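Local atomic coordinates of TCR beta chain (Gallus gallus, PDB entry 6LIR), a protein that pairs with the TCR alpha chain to form the chicken alpha-beta T-cell receptor, which probably recognises peptide antigens presented by MHC molecules. Residues B[167-172]-B[182-187]; B[151-156]-B[201-206]; B[26-31]-B[43-48]; B[47-52]-B[66-71]; B[8-13]-B[76-81]. All coordinates share one frame; numbering follows the deposited sequence.

Contact 1: residues B[167-172]-B[182-187]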
# COMPACT_ATOMS: atom_id res chain seq x y z
N GLY B 167 9.18 -2.23 -6.55
CA GLY B 167 8.18 -3.06 -5.92
C GLY B 167 8.44 -3.23 -4.44
O GLY B 167 9.42 -3.87 -4.05
N THR B 168 7.55 -2.71 -3.61
CA THR B 168 7.69 -2.75 -2.17
C THR B 168 6.63 -3.67 -1.58
O THR B 168 5.46 -3.57 -1.97
CB THR B 168 7.59 -1.35 -1.57
OG1 THR B 168 8.58 -0.50 -2.17
CG2 THR B 168 7.80 -1.39 -0.06
N ASP B 169 7.03 -4.56 -0.68
CA ASP B 169 6.05 -5.38 0.02
C ASP B 169 5.04 -4.49 0.73
O ASP B 169 5.41 -3.52 1.39
CB ASP B 169 6.74 -6.30 1.03
CG ASP B 169 7.73 -7.24 0.40
OD1 ASP B 169 7.68 -7.40 -0.84
OD2 ASP B 169 8.56 -7.81 1.13
N GLU B 170 3.77 -4.83 0.58
CA GLU B 170 2.72 -4.08 1.27
C GLU B 170 2.63 -4.45 2.74
O GLU B 170 2.17 -3.63 3.55
CB GLU B 170 1.38 -4.28 0.55
CG GLU B 170 1.32 -3.53 -0.77
CD GLU B 170 -0.06 -3.52 -1.41
OE1 GLU B 170 -0.22 -4.16 -2.47
OE2 GLU B 170 -0.97 -2.88 -0.86
N ILE B 171 3.06 -5.65 3.12
CA ILE B 171 2.88 -6.16 4.47
C ILE B 171 4.20 -6.75 4.96
O ILE B 171 4.94 -7.38 4.19
CB ILE B 171 1.74 -7.20 4.54
CG1 ILE B 171 1.28 -7.40 5.99
CG2 ILE B 171 2.14 -8.52 3.92
CD1 ILE B 171 -0.09 -8.04 6.12
N SER B 172 4.52 -6.49 6.22
CA SER B 172 5.74 -6.99 6.84
C SER B 172 5.69 -8.50 7.02
O SER B 172 4.63 -9.10 7.21
CB SER B 172 5.96 -6.32 8.20
OG SER B 172 6.08 -4.91 8.06
N THR B 182 10.78 -5.78 2.53
CA THR B 182 11.66 -5.82 1.37
C THR B 182 11.13 -4.90 0.28
O THR B 182 9.92 -4.83 0.03
CB THR B 182 11.78 -7.26 0.82
OG1 THR B 182 12.26 -8.12 1.86
CG2 THR B 182 12.73 -7.32 -0.36
N SER B 183 12.05 -4.22 -0.40
CA SER B 183 11.70 -3.39 -1.55
C SER B 183 12.73 -3.63 -2.64
O SER B 183 13.93 -3.66 -2.38
CB SER B 183 11.67 -1.90 -1.19
OG SER B 183 11.21 -1.15 -2.30
N ARG B 184 12.24 -3.81 -3.87
CA ARG B 184 13.08 -4.04 -5.03
C ARG B 184 12.92 -2.88 -5.99
O ARG B 184 11.80 -2.46 -6.28
CB ARG B 184 12.72 -5.37 -5.70
CG ARG B 184 13.13 -6.58 -4.88
CD ARG B 184 11.99 -7.58 -4.70
NE ARG B 184 10.82 -6.98 -4.07
CZ ARG B 184 10.08 -7.56 -3.14
NH1 ARG B 184 10.39 -8.77 -2.69
NH2 ARG B 184 9.04 -6.93 -2.64
N LEU B 185 14.05 -2.35 -6.46
CA LEU B 185 14.09 -1.39 -7.56
C LEU B 185 14.83 -2.05 -8.71
O LEU B 185 16.03 -2.31 -8.62
CB LEU B 185 14.76 -0.09 -7.14
CG LEU B 185 15.20 0.85 -8.27
CD1 LEU B 185 14.01 1.28 -9.13
CD2 LEU B 185 15.93 2.08 -7.71
N ARG B 186 14.11 -2.33 -9.80
CA ARG B 186 14.70 -2.92 -10.99
C ARG B 186 14.93 -1.84 -12.04
O ARG B 186 14.00 -1.10 -12.38
CB ARG B 186 13.82 -4.04 -11.56
CG ARG B 186 14.58 -4.96 -12.52
CD ARG B 186 13.80 -6.22 -12.89
NE ARG B 186 14.69 -7.28 -13.35
CZ ARG B 186 14.31 -8.35 -14.04
NH1 ARG B 186 13.03 -8.51 -14.36
NH2 ARG B 186 15.20 -9.26 -14.41
N ILE B 187 16.17 -1.72 -12.51
CA ILE B 187 16.54 -0.69 -13.47
C ILE B 187 17.26 -1.32 -14.66
O ILE B 187 17.76 -2.45 -14.58
CB ILE B 187 17.44 0.38 -12.83
CG1 ILE B 187 18.71 -0.27 -12.30
CG2 ILE B 187 16.69 1.10 -11.71
CD1 ILE B 187 19.64 0.67 -11.58
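G167 and R184 form an antiparallel hydrogen-bonded pair, with G167 N giving to R184 O at 2.6 Å and R184 N to G167 O at 2.8 Å. Next along lies the non-hydrogen-bonded pair of T168 and S183, and D169 N then adds a nearly straight bond of 3.0 Å to T182 O. On the face that bears T168 and S183 the two hydroxyls meet: T168 OG1 and S183 OG lie 2.7 Å apart and share a hydrogen bond.

Charge gathers around R184. Bends at chi2 and chi3 bring the R184 side chain across that of D169 at about a right angle, with the guanidinium and carboxylate planes inclined by 54°. NH2 of R184 makes a salt bridge to D169 OD1, although the modelled separation is too short for its exact length to be trusted. G167 O sits at the guanidinium edge, weakly bonded by R184 NE at 3.4 Å, while T182 CG2 packs over one face. D169 OD2 also bonds T150 OG1 of the TCR alpha chain. Ion pair and alpha-chain hydroxyl together are likely to keep the buried carboxylate ionised, on the face of this constant domain that meets its partner.

Contact 2: residues B[151-156]-B[201-206]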
# COMPACT_ATOMS: atom_id res chain seq x y z
N LEU B 151 6.29 -0.03 9.03
CA LEU B 151 7.47 0.71 8.62
C LEU B 151 7.30 1.05 7.14
O LEU B 151 6.69 0.28 6.39
CB LEU B 151 8.74 -0.11 8.86
CG LEU B 151 10.10 0.38 8.40
CD1 LEU B 151 11.13 -0.09 9.40
CD2 LEU B 151 10.43 -0.15 7.01
N ASN B 152 7.83 2.20 6.74
CA ASN B 152 7.75 2.62 5.35
C ASN B 152 9.13 2.58 4.72
O ASN B 152 10.11 3.02 5.32
CB ASN B 152 7.18 4.04 5.23
CG ASN B 152 5.67 4.06 5.29
OD1 ASN B 152 5.08 4.78 6.11
ND2 ASN B 152 5.03 3.29 4.43
N LEU B 153 9.19 2.05 3.49
CA LEU B 153 10.43 1.94 2.73
C LEU B 153 10.22 2.62 1.38
O LEU B 153 9.30 2.25 0.64
CB LEU B 153 10.81 0.47 2.55
CG LEU B 153 12.28 0.04 2.49
CD1 LEU B 153 13.04 0.49 3.72
CD2 LEU B 153 12.35 -1.48 2.34
N VAL B 154 11.07 3.58 1.05
CA VAL B 154 10.97 4.29 -0.22
C VAL B 154 12.34 4.38 -0.87
O VAL B 154 13.38 4.22 -0.21
CB VAL B 154 10.37 5.71 -0.06
CG1 VAL B 154 8.92 5.63 0.38
CG2 VAL B 154 11.19 6.52 0.93
N TRP B 155 12.34 4.67 -2.16
CA TRP B 155 13.56 4.85 -2.93
C TRP B 155 13.69 6.30 -3.39
O TRP B 155 12.70 6.92 -3.79
CB TRP B 155 13.59 3.94 -4.15
CG TRP B 155 13.82 2.49 -3.86
CD1 TRP B 155 12.87 1.53 -3.66
CD2 TRP B 155 15.08 1.83 -3.77
NE1 TRP B 155 13.46 0.31 -3.44
CE2 TRP B 155 14.82 0.47 -3.51
CE3 TRP B 155 16.41 2.25 -3.89
CZ2 TRP B 155 15.84 -0.47 -3.35
CZ3 TRP B 155 17.42 1.32 -3.73
CH2 TRP B 155 17.13 -0.03 -3.47
N LYS B 156 14.91 6.82 -3.34
CA LYS B 156 15.29 8.02 -4.07
C LYS B 156 16.42 7.69 -5.03
O LYS B 156 17.36 6.97 -4.67
CB LYS B 156 15.71 9.14 -3.11
CG LYS B 156 14.56 9.75 -2.33
CD LYS B 156 14.99 11.00 -1.57
CE LYS B 156 13.82 11.65 -0.86
NZ LYS B 156 14.24 12.81 -0.04
N CYS B 201 17.80 3.97 -0.63
CA CYS B 201 16.66 3.34 0.02
C CYS B 201 16.52 3.94 1.41
O CYS B 201 17.49 3.95 2.18
CB CYS B 201 16.85 1.82 0.11
SG CYS B 201 15.55 1.01 1.08
N ILE B 202 15.31 4.39 1.74
CA ILE B 202 15.06 5.08 3.00
C ILE B 202 14.01 4.31 3.78
O ILE B 202 12.95 3.96 3.24
CB ILE B 202 14.60 6.53 2.76
CG1 ILE B 202 15.65 7.32 1.99
CG2 ILE B 202 14.25 7.22 4.09
CD1 ILE B 202 15.06 8.32 1.02
N ALA B 203 14.27 4.08 5.06
CA ALA B 203 13.30 3.46 5.95
C ALA B 203 12.82 4.51 6.93
O ALA B 203 13.62 5.05 7.71
CB ALA B 203 13.91 2.26 6.68
N ASN B 204 11.53 4.80 6.90
CA ASN B 204 10.92 5.77 7.80
C ASN B 204 10.12 5.01 8.85
O ASN B 204 9.35 4.10 8.52
CB ASN B 204 10.02 6.75 7.03
CG ASN B 204 10.78 7.50 5.96
OD1 ASN B 204 11.71 8.24 6.25
ND2 ASN B 204 10.38 7.31 4.70
N PHE B 205 10.31 5.38 10.11
CA PHE B 205 9.67 4.68 11.22
C PHE B 205 9.46 5.68 12.35
O PHE B 205 9.72 6.87 12.20
CB PHE B 205 10.49 3.46 11.64
CG PHE B 205 11.92 3.77 12.00
CD1 PHE B 205 12.90 3.82 11.02
CD2 PHE B 205 12.28 4.00 13.32
CE1 PHE B 205 14.21 4.11 11.35
CE2 PHE B 205 13.59 4.28 13.65
CZ PHE B 205 14.56 4.34 12.66
N PHE B 206 8.98 5.18 13.49
CA PHE B 206 8.67 6.02 14.63
C PHE B 206 9.35 5.43 15.86
O PHE B 206 9.17 4.25 16.17
CB PHE B 206 7.16 6.11 14.85
CG PHE B 206 6.75 7.06 15.94
CD1 PHE B 206 6.63 6.62 17.25
CD2 PHE B 206 6.47 8.38 15.65
CE1 PHE B 206 6.24 7.48 18.25
CE2 PHE B 206 6.08 9.26 16.65
CZ PHE B 206 5.96 8.80 17.95
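N152 and N204 exchange both backbone bonds of an antiparallel pair, N152 N reaching N204 O at 3.0 Å and N204 N reaching N152 O at 2.8 Å. V154 and I202 repeat the exchange two residues on, where I202 N approaches V154 O at 2.7 Å and V154 N uses I202 O. Three of the four carbonyl oxygens also receive a CA-H...O contact; I202 O, for example, is met by L153 CA at 3.3 Å. Backbone groups of the alternate residues turn outward to the neighbouring strands, W155 pairing with R162 on one flank, and C201, A203 and F205 with K216, I214 and Q212 on the other. The two strands are C and F of an immunoglobulin constant domain, and C201 carries the F-strand half of the intersheet disulfide to C141. C201 CB lies over one face of the W155 six-membered ring, 3.9 Å from the centroid, in a CH-pi contact. SG, anti to the backbone N (chi1 173°), stands farther above the same ring and touches L153 CD1 at 3.7 Å; L153 CD1 also presses on A203 CB. The indole N-H of W155, deep between the sheets, is satisfied by S183 OG. On the other face, V154 CG2 meets I202 CB, and the extended chain of K156 runs past I202 CD1, its CG 3.7 Å away. The amide of N204 sends OD1 to S213 OG, while its ND2 lies 3.9 Å from V154 CG2.

Contact 3: residues B[26-31]-B[43-48]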
# COMPACT_ATOMS: atom_id res chain seq x y z
N HIS B 26 -12.64 23.77 3.52
CA HIS B 26 -13.77 22.84 3.56
C HIS B 26 -14.47 22.92 4.91
O HIS B 26 -13.82 22.96 5.95
CB HIS B 26 -13.29 21.41 3.31
CG HIS B 26 -13.10 21.08 1.87
ND1 HIS B 26 -12.56 19.88 1.45
CD2 HIS B 26 -13.37 21.78 0.75
CE1 HIS B 26 -12.51 19.86 0.13
NE2 HIS B 26 -13.00 21.01 -0.32
N ASP B 27 -15.80 22.92 4.88
CA ASP B 27 -16.54 22.96 6.13
C ASP B 27 -16.63 21.59 6.77
O ASP B 27 -16.60 21.48 8.00
CB ASP B 27 -17.95 23.51 5.90
CG ASP B 27 -17.95 24.96 5.45
OD1 ASP B 27 -16.97 25.69 5.74
OD2 ASP B 27 -18.94 25.38 4.80
N TYR B 28 -16.70 20.53 5.97
CA TYR B 28 -16.83 19.18 6.50
C TYR B 28 -15.45 18.56 6.64
O TYR B 28 -14.64 18.60 5.70
CB TYR B 28 -17.71 18.32 5.60
CG TYR B 28 -17.99 16.94 6.16
CD1 TYR B 28 -19.00 16.74 7.09
CD2 TYR B 28 -17.24 15.84 5.76
CE1 TYR B 28 -19.26 15.48 7.61
CE2 TYR B 28 -17.49 14.58 6.26
CZ TYR B 28 -18.50 14.41 7.19
OH TYR B 28 -18.76 13.15 7.70
N MET B 29 -15.17 17.99 7.81
CA MET B 29 -14.00 17.16 8.02
C MET B 29 -14.43 15.93 8.79
O MET B 29 -15.47 15.92 9.45
CB MET B 29 -12.89 17.92 8.76
CG MET B 29 -12.41 19.15 8.03
SD MET B 29 -11.02 19.92 8.87
CE MET B 29 -9.77 18.64 8.67
N SER B 30 -13.61 14.89 8.73
CA SER B 30 -14.00 13.65 9.38
C SER B 30 -12.76 12.81 9.64
O SER B 30 -11.71 13.01 9.04
CB SER B 30 -15.01 12.87 8.53
OG SER B 30 -14.45 12.55 7.27
N TRP B 31 -12.93 11.83 10.53
CA TRP B 31 -11.89 10.87 10.88
C TRP B 31 -12.48 9.48 10.71
O TRP B 31 -13.57 9.19 11.21
CB TRP B 31 -11.39 11.07 12.31
CG TRP B 31 -10.29 12.08 12.45
CD1 TRP B 31 -10.39 13.35 12.97
CD2 TRP B 31 -8.91 11.91 12.08
NE1 TRP B 31 -9.17 13.97 12.94
CE2 TRP B 31 -8.24 13.12 12.40
CE3 TRP B 31 -8.18 10.87 11.51
CZ2 TRP B 31 -6.88 13.30 12.17
CZ3 TRP B 31 -6.82 11.05 11.28
CH2 TRP B 31 -6.19 12.26 11.61
N ILE B 43 -15.29 7.61 12.77
CA ILE B 43 -15.05 7.80 14.20
C ILE B 43 -15.70 9.08 14.70
O ILE B 43 -16.45 9.07 15.68
CB ILE B 43 -13.53 7.82 14.47
CG1 ILE B 43 -12.85 6.61 13.83
CG2 ILE B 43 -13.26 7.87 15.97
CD1 ILE B 43 -11.34 6.66 13.94
N TYR B 44 -15.42 10.19 14.03
CA TYR B 44 -15.91 11.51 14.41
C TYR B 44 -15.94 12.35 13.15
O TYR B 44 -15.08 12.22 12.28
CB TYR B 44 -15.00 12.17 15.45
CG TYR B 44 -15.54 12.23 16.86
CD1 TYR B 44 -16.44 13.22 17.24
CD2 TYR B 44 -15.12 11.32 17.82
CE1 TYR B 44 -16.92 13.29 18.53
CE2 TYR B 44 -15.60 11.38 19.12
CZ TYR B 44 -16.50 12.36 19.47
OH TYR B 44 -16.98 12.42 20.76
N SER B 45 -16.94 13.23 13.05
CA SER B 45 -17.04 14.16 11.94
C SER B 45 -17.29 15.56 12.49
O SER B 45 -17.50 15.75 13.69
CB SER B 45 -18.16 13.76 10.97
OG SER B 45 -19.44 13.96 11.55
N SER B 46 -17.29 16.54 11.59
CA SER B 46 -17.46 17.93 11.97
C SER B 46 -18.08 18.67 10.79
O SER B 46 -17.54 18.62 9.68
CB SER B 46 -16.12 18.57 12.35
OG SER B 46 -16.24 19.97 12.49
N TYR B 47 -19.18 19.37 11.04
CA TYR B 47 -19.83 20.14 9.99
C TYR B 47 -19.32 21.57 9.92
O TYR B 47 -19.72 22.32 9.02
CB TYR B 47 -21.36 20.15 10.19
CG TYR B 47 -22.02 18.79 10.22
CD1 TYR B 47 -21.51 17.72 9.49
CD2 TYR B 47 -23.16 18.57 10.98
CE1 TYR B 47 -22.11 16.47 9.52
CE2 TYR B 47 -23.78 17.32 11.02
CZ TYR B 47 -23.25 16.28 10.28
OH TYR B 47 -23.85 15.04 10.31
N GLY B 48 -18.44 21.96 10.83
CA GLY B 48 -17.97 23.33 10.90
C GLY B 48 -17.14 23.54 12.15
O GLY B 48 -16.96 22.63 12.97
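A chi1 of -174° swings the Y28 ring opposite the backbone N, and one of -58° sets the Y47 ring opposite its carbonyl carbon; these choices lay the two side chains alongside each other, pointing the same way. The rings meet rim to rim, with neither over the face of the other: Y28 CE1 and Y47 CE1 are 3.6 Å apart and the planes are inclined by 25°. Beyond the ring, Y28 OH reaches S45 CB at 3.4 Å, while Y47 OH bonds K94 NZ outside the pair. Replacing Y28 with an alanine would probably leave the Y47 ring without its lateral support, freer to turn, and S45 CB uncovered on this side. Below the tyrosines runs the hairpin of strands C and C' of the variable domain, leaving the CDR1 region through 26-28 and passing into CDR2 at 47-48. M29 N bonds S46 O at 3.1 Å, and S46 N returns to M29 O at a more bent angle. At the far end I43 and Y44 both lie opposite W31, a classic beta bulge: W31 N reaches Y44 O at 2.8 Å, yet W31 O accepts from I43 N. The W31 indole extends into the core, its NE1 bonded to F71 O. S46 OG bonds Q51 O, and R65 NH2 binds both S46 OG and D27 O.

Contact 4: residues B[47-52]-B[66-71]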
# COMPACT_ATOMS: atom_id res chain seq x y z
N TYR B 47 -19.18 19.37 11.04
CA TYR B 47 -19.83 20.14 9.99
C TYR B 47 -19.32 21.57 9.92
O TYR B 47 -19.72 22.32 9.02
CB TYR B 47 -21.36 20.15 10.19
CG TYR B 47 -22.02 18.79 10.22
CD1 TYR B 47 -21.51 17.72 9.49
CD2 TYR B 47 -23.16 18.57 10.98
CE1 TYR B 47 -22.11 16.47 9.52
CE2 TYR B 47 -23.78 17.32 11.02
CZ TYR B 47 -23.25 16.28 10.28
OH TYR B 47 -23.85 15.04 10.31
N GLY B 48 -18.44 21.96 10.83
CA GLY B 48 -17.97 23.33 10.90
C GLY B 48 -17.14 23.54 12.15
O GLY B 48 -16.96 22.63 12.97
N VAL B 49 -16.61 24.76 12.26
CA VAL B 49 -15.78 25.12 13.41
C VAL B 49 -16.51 24.85 14.71
O VAL B 49 -17.69 25.19 14.87
CB VAL B 49 -15.33 26.58 13.31
CG1 VAL B 49 -14.35 26.91 14.42
CG2 VAL B 49 -14.70 26.86 11.95
N LYS B 50 -15.80 24.24 15.66
CA LYS B 50 -16.31 23.94 17.00
C LYS B 50 -17.62 23.16 16.96
O LYS B 50 -18.45 23.26 17.87
CB LYS B 50 -16.48 25.22 17.82
CG LYS B 50 -15.16 25.85 18.26
CD LYS B 50 -15.32 27.35 18.51
CE LYS B 50 -14.05 27.94 19.10
NZ LYS B 50 -13.81 27.45 20.49
N GLN B 51 -17.82 22.36 15.91
CA GLN B 51 -18.92 21.40 15.83
C GLN B 51 -18.33 20.01 15.64
O GLN B 51 -17.47 19.81 14.78
CB GLN B 51 -19.87 21.74 14.68
CG GLN B 51 -21.25 21.09 14.78
CD GLN B 51 -21.24 19.62 14.40
OE1 GLN B 51 -20.55 19.20 13.47
NE2 GLN B 51 -22.02 18.82 15.13
N GLU B 52 -18.79 19.06 16.45
CA GLU B 52 -18.36 17.67 16.33
C GLU B 52 -19.56 16.74 16.38
O GLU B 52 -20.58 17.05 17.00
CB GLU B 52 -17.36 17.30 17.43
CG GLU B 52 -16.07 18.12 17.41
CD GLU B 52 -16.16 19.38 18.24
OE1 GLU B 52 -16.92 19.39 19.23
OE2 GLU B 52 -15.46 20.37 17.91
N SER B 66 -10.95 22.80 16.06
CA SER B 66 -10.45 24.04 16.65
C SER B 66 -10.57 25.22 15.69
O SER B 66 -10.66 26.37 16.14
CB SER B 66 -9.00 23.85 17.10
OG SER B 66 -8.17 23.51 16.00
N SER B 67 -10.55 24.96 14.39
CA SER B 67 -10.65 26.01 13.40
C SER B 67 -11.07 25.38 12.08
O SER B 67 -11.17 24.15 11.97
CB SER B 67 -9.33 26.77 13.24
OG SER B 67 -8.32 25.91 12.74
N GLN B 68 -11.32 26.23 11.09
CA GLN B 68 -11.72 25.75 9.77
C GLN B 68 -10.70 24.79 9.18
O GLN B 68 -11.07 23.86 8.45
CB GLN B 68 -11.94 26.94 8.84
CG GLN B 68 -12.35 26.58 7.41
CD GLN B 68 -13.82 26.21 7.29
OE1 GLN B 68 -14.44 25.74 8.24
NE2 GLN B 68 -14.38 26.41 6.10
N GLU B 69 -9.42 24.97 9.50
CA GLU B 69 -8.36 24.20 8.86
C GLU B 69 -8.00 22.91 9.59
O GLU B 69 -7.40 22.02 8.98
CB GLU B 69 -7.08 25.05 8.72
CG GLU B 69 -7.24 26.29 7.86
CD GLU B 69 -7.81 27.47 8.62
OE1 GLU B 69 -8.12 28.50 7.99
OE2 GLU B 69 -7.95 27.36 9.86
N VAL B 70 -8.36 22.78 10.87
CA VAL B 70 -7.76 21.78 11.74
C VAL B 70 -8.86 21.02 12.46
O VAL B 70 -9.75 21.62 13.07
CB VAL B 70 -6.80 22.42 12.77
CG1 VAL B 70 -6.18 21.35 13.65
CG2 VAL B 70 -5.73 23.23 12.06
N PHE B 71 -8.77 19.69 12.44
CA PHE B 71 -9.71 18.81 13.13
C PHE B 71 -8.89 17.81 13.93
O PHE B 71 -8.18 16.97 13.35
CB PHE B 71 -10.62 18.11 12.13
CG PHE B 71 -11.78 17.38 12.76
CD1 PHE B 71 -12.31 17.81 13.96
CD2 PHE B 71 -12.33 16.27 12.15
CE1 PHE B 71 -13.38 17.15 14.54
CE2 PHE B 71 -13.39 15.60 12.72
CZ PHE B 71 -13.92 16.04 13.92
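V49 packs onto S66-Q68 where the CDR2 turn of this immunoglobulin variable domain lies beside the turn between strands D and E, the region known in T-cell receptors as HV4. Apolar contact is carried mainly by the two methyls of V49. With CG1 anti to the backbone N (chi1 -174°) and CG2 anti to the carbonyl carbon, the branches spread along the opposing backbone: CG1 lies 3.9 Å from S67 CA, and CG2 comes to 3.5 Å from Q68 N. The Q68 chain bends at chi2, bringing OE1 beside the same methyl, while its NE2 bonds D27 OD1.

Hydrogen bonding stays inside each segment or goes to residues outside the pair. Q51 N closes a type II turn by reaching G48 O at 3.1 Å, with K50 in the left-handed backbone conformation that such a turn needs at its third position (phi 53°). The side chain of Q51 then spans the mouth of this turn, its OE1 taking Y47 N at 2.8 Å in the amide plane. On the other segment S67 OG gives to E69 OE2. K50 and R65 share a backbone hydrogen bond beside the contact.

Aromatic contact is slight. E52 bends at chi2 and sends OE2 to R65 N, its carboxylate plane 17° from that of the F71 ring, and E52 CG touches the edge of this ring at CE1, 4.1 Å away.

Contact 5: residues B[8-13]-B[76-81]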
# COMPACT_ATOMS: atom_id res chain seq x y z
N LEU B 8 2.45 6.77 13.95
CA LEU B 8 2.45 7.04 15.38
C LEU B 8 2.43 5.71 16.13
O LEU B 8 1.69 4.80 15.77
CB LEU B 8 1.24 7.89 15.78
CG LEU B 8 1.21 8.44 17.20
CD1 LEU B 8 2.31 9.47 17.40
CD2 LEU B 8 -0.14 9.04 17.51
N VAL B 9 3.24 5.63 17.19
CA VAL B 9 3.29 4.46 18.05
C VAL B 9 3.05 4.91 19.48
O VAL B 9 3.74 5.81 19.98
CB VAL B 9 4.62 3.70 17.94
CG1 VAL B 9 4.58 2.46 18.81
CG2 VAL B 9 4.92 3.35 16.50
N LEU B 10 2.08 4.29 20.15
CA LEU B 10 1.72 4.66 21.51
C LEU B 10 1.90 3.48 22.45
O LEU B 10 1.92 2.32 22.04
CB LEU B 10 0.26 5.14 21.58
CG LEU B 10 -0.13 6.35 20.75
CD1 LEU B 10 -1.60 6.65 20.96
CD2 LEU B 10 0.73 7.55 21.12
N LYS B 11 2.02 3.81 23.73
CA LYS B 11 2.02 2.83 24.81
C LYS B 11 0.63 2.73 25.41
O LYS B 11 -0.22 3.61 25.23
CB LYS B 11 3.04 3.19 25.89
CG LYS B 11 4.49 2.84 25.56
CD LYS B 11 5.38 4.08 25.65
CE LYS B 11 5.18 4.95 24.44
NZ LYS B 11 6.03 6.19 24.37
N GLU B 12 0.39 1.63 26.12
CA GLU B 12 -0.90 1.42 26.76
C GLU B 12 -1.20 2.54 27.75
O GLU B 12 -0.30 3.04 28.43
CB GLU B 12 -0.91 0.07 27.48
CG GLU B 12 -2.25 -0.62 27.51
CD GLU B 12 -2.14 -2.11 27.25
OE1 GLU B 12 -2.71 -2.59 26.25
OE2 GLU B 12 -1.46 -2.80 28.05
N ASP B 13 -2.47 2.95 27.79
CA ASP B 13 -3.02 3.97 28.68
C ASP B 13 -2.61 5.38 28.27
O ASP B 13 -3.05 6.35 28.89
CB ASP B 13 -2.63 3.75 30.15
CG ASP B 13 -3.18 2.45 30.71
OD1 ASP B 13 -2.92 1.39 30.10
OD2 ASP B 13 -3.86 2.48 31.75
N ILE B 76 -8.17 8.47 23.79
CA ILE B 76 -8.34 8.39 25.24
C ILE B 76 -7.90 7.01 25.73
O ILE B 76 -8.47 5.99 25.32
CB ILE B 76 -9.79 8.67 25.64
CG1 ILE B 76 -10.27 9.99 25.02
CG2 ILE B 76 -9.93 8.71 27.16
CD1 ILE B 76 -9.39 11.18 25.34
N SER B 77 -6.90 6.98 26.62
CA SER B 77 -6.47 5.74 27.27
C SER B 77 -6.18 4.63 26.26
O SER B 77 -6.85 3.60 26.22
CB SER B 77 -7.50 5.29 28.31
OG SER B 77 -7.19 3.99 28.80
N ALA B 78 -5.19 4.91 25.41
CA ALA B 78 -4.84 4.07 24.27
C ALA B 78 -4.77 2.59 24.63
O ALA B 78 -4.16 2.19 25.62
CB ALA B 78 -3.51 4.52 23.68
N LYS B 79 -5.43 1.79 23.80
CA LYS B 79 -5.63 0.37 23.99
C LYS B 79 -5.24 -0.33 22.70
O LYS B 79 -5.19 0.29 21.63
CB LYS B 79 -7.09 0.03 24.34
CG LYS B 79 -7.57 0.54 25.69
CD LYS B 79 -7.17 -0.39 26.82
CE LYS B 79 -6.82 0.40 28.07
NZ LYS B 79 -5.49 1.06 27.95
N LYS B 80 -4.92 -1.62 22.80
CA LYS B 80 -4.66 -2.42 21.60
C LYS B 80 -5.78 -2.22 20.59
O LYS B 80 -5.53 -2.15 19.38
CB LYS B 80 -4.54 -3.90 21.96
CG LYS B 80 -3.40 -4.24 22.89
CD LYS B 80 -2.08 -4.32 22.14
CE LYS B 80 -1.71 -5.76 21.82
NZ LYS B 80 -0.76 -6.33 22.81
N ASN B 81 -7.02 -2.16 21.07
CA ASN B 81 -8.16 -1.89 20.22
C ASN B 81 -8.04 -0.58 19.42
O ASN B 81 -8.75 -0.43 18.41
CB ASN B 81 -9.36 -1.85 21.18
CG ASN B 81 -10.60 -1.24 20.58
OD1 ASN B 81 -11.27 -0.44 21.25
ND2 ASN B 81 -10.98 -1.67 19.39
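A78 packs closely into the end of strand 8-11, its CB lying 3.7 Å from K11 O and 3.9 Å from L10 CD1. Just beyond, the chains join through one backbone bond, D13 N to A78 O at 2.9 Å, lying in the carbonyl plane; E12 CA rests against the same oxygen. K79 NZ gives A78 O a second donor, also at 2.9 Å but 51° out of that plane, so that two N-H groups grip one carbonyl from different directions. Three bends along the K79 chain, at chi2, chi3 and chi4, curl the ammonium back over its own backbone to reach it.

The outer side is looser. K79 NZ makes a salt bridge to D13 OD1, but at 3.4 Å the bond is weak, as are its approaches to S77 O and OG. A methionine in place of K79 would probably leave the D13 carboxylate without its positive mate and A78 O without its second donor. E12 crosses K79 at about a right angle and meets K80 through aliphatic carbon, its OE1 3.8 Å from K80 CG. These charges remain apart, E12 OE1 standing 4.9 Å from K79 NZ, and any attraction between them is likely to be diffuse. Here the loop between strands E and F, entering its short 3-10 turn at K80, packs on the end of strand A', an arrangement typical of the immunoglobulin variable domain.

Contacts 1 and 2 belong to facing sheets of the constant domain and touch through S183 and W155; both are buried, yet contact 2 is largely apolar around the disulfide, whereas contact 1 is polar and charged where the alpha chain covers it. Contacts 3, 4 and 5 lie in the variable domain. Contact 3, a buried, backbone-bonded hairpin, shares Y47 and G48 with contact 4, a surface meeting of turns made by van der Waals packing, its hydrogen bonds kept within each segment or going outside the pair. Contact 5, partly buried, combines one backbone bond with a weak salt bridge. It also borders the other domain: F206 of contact 2 packs on L8 and V9.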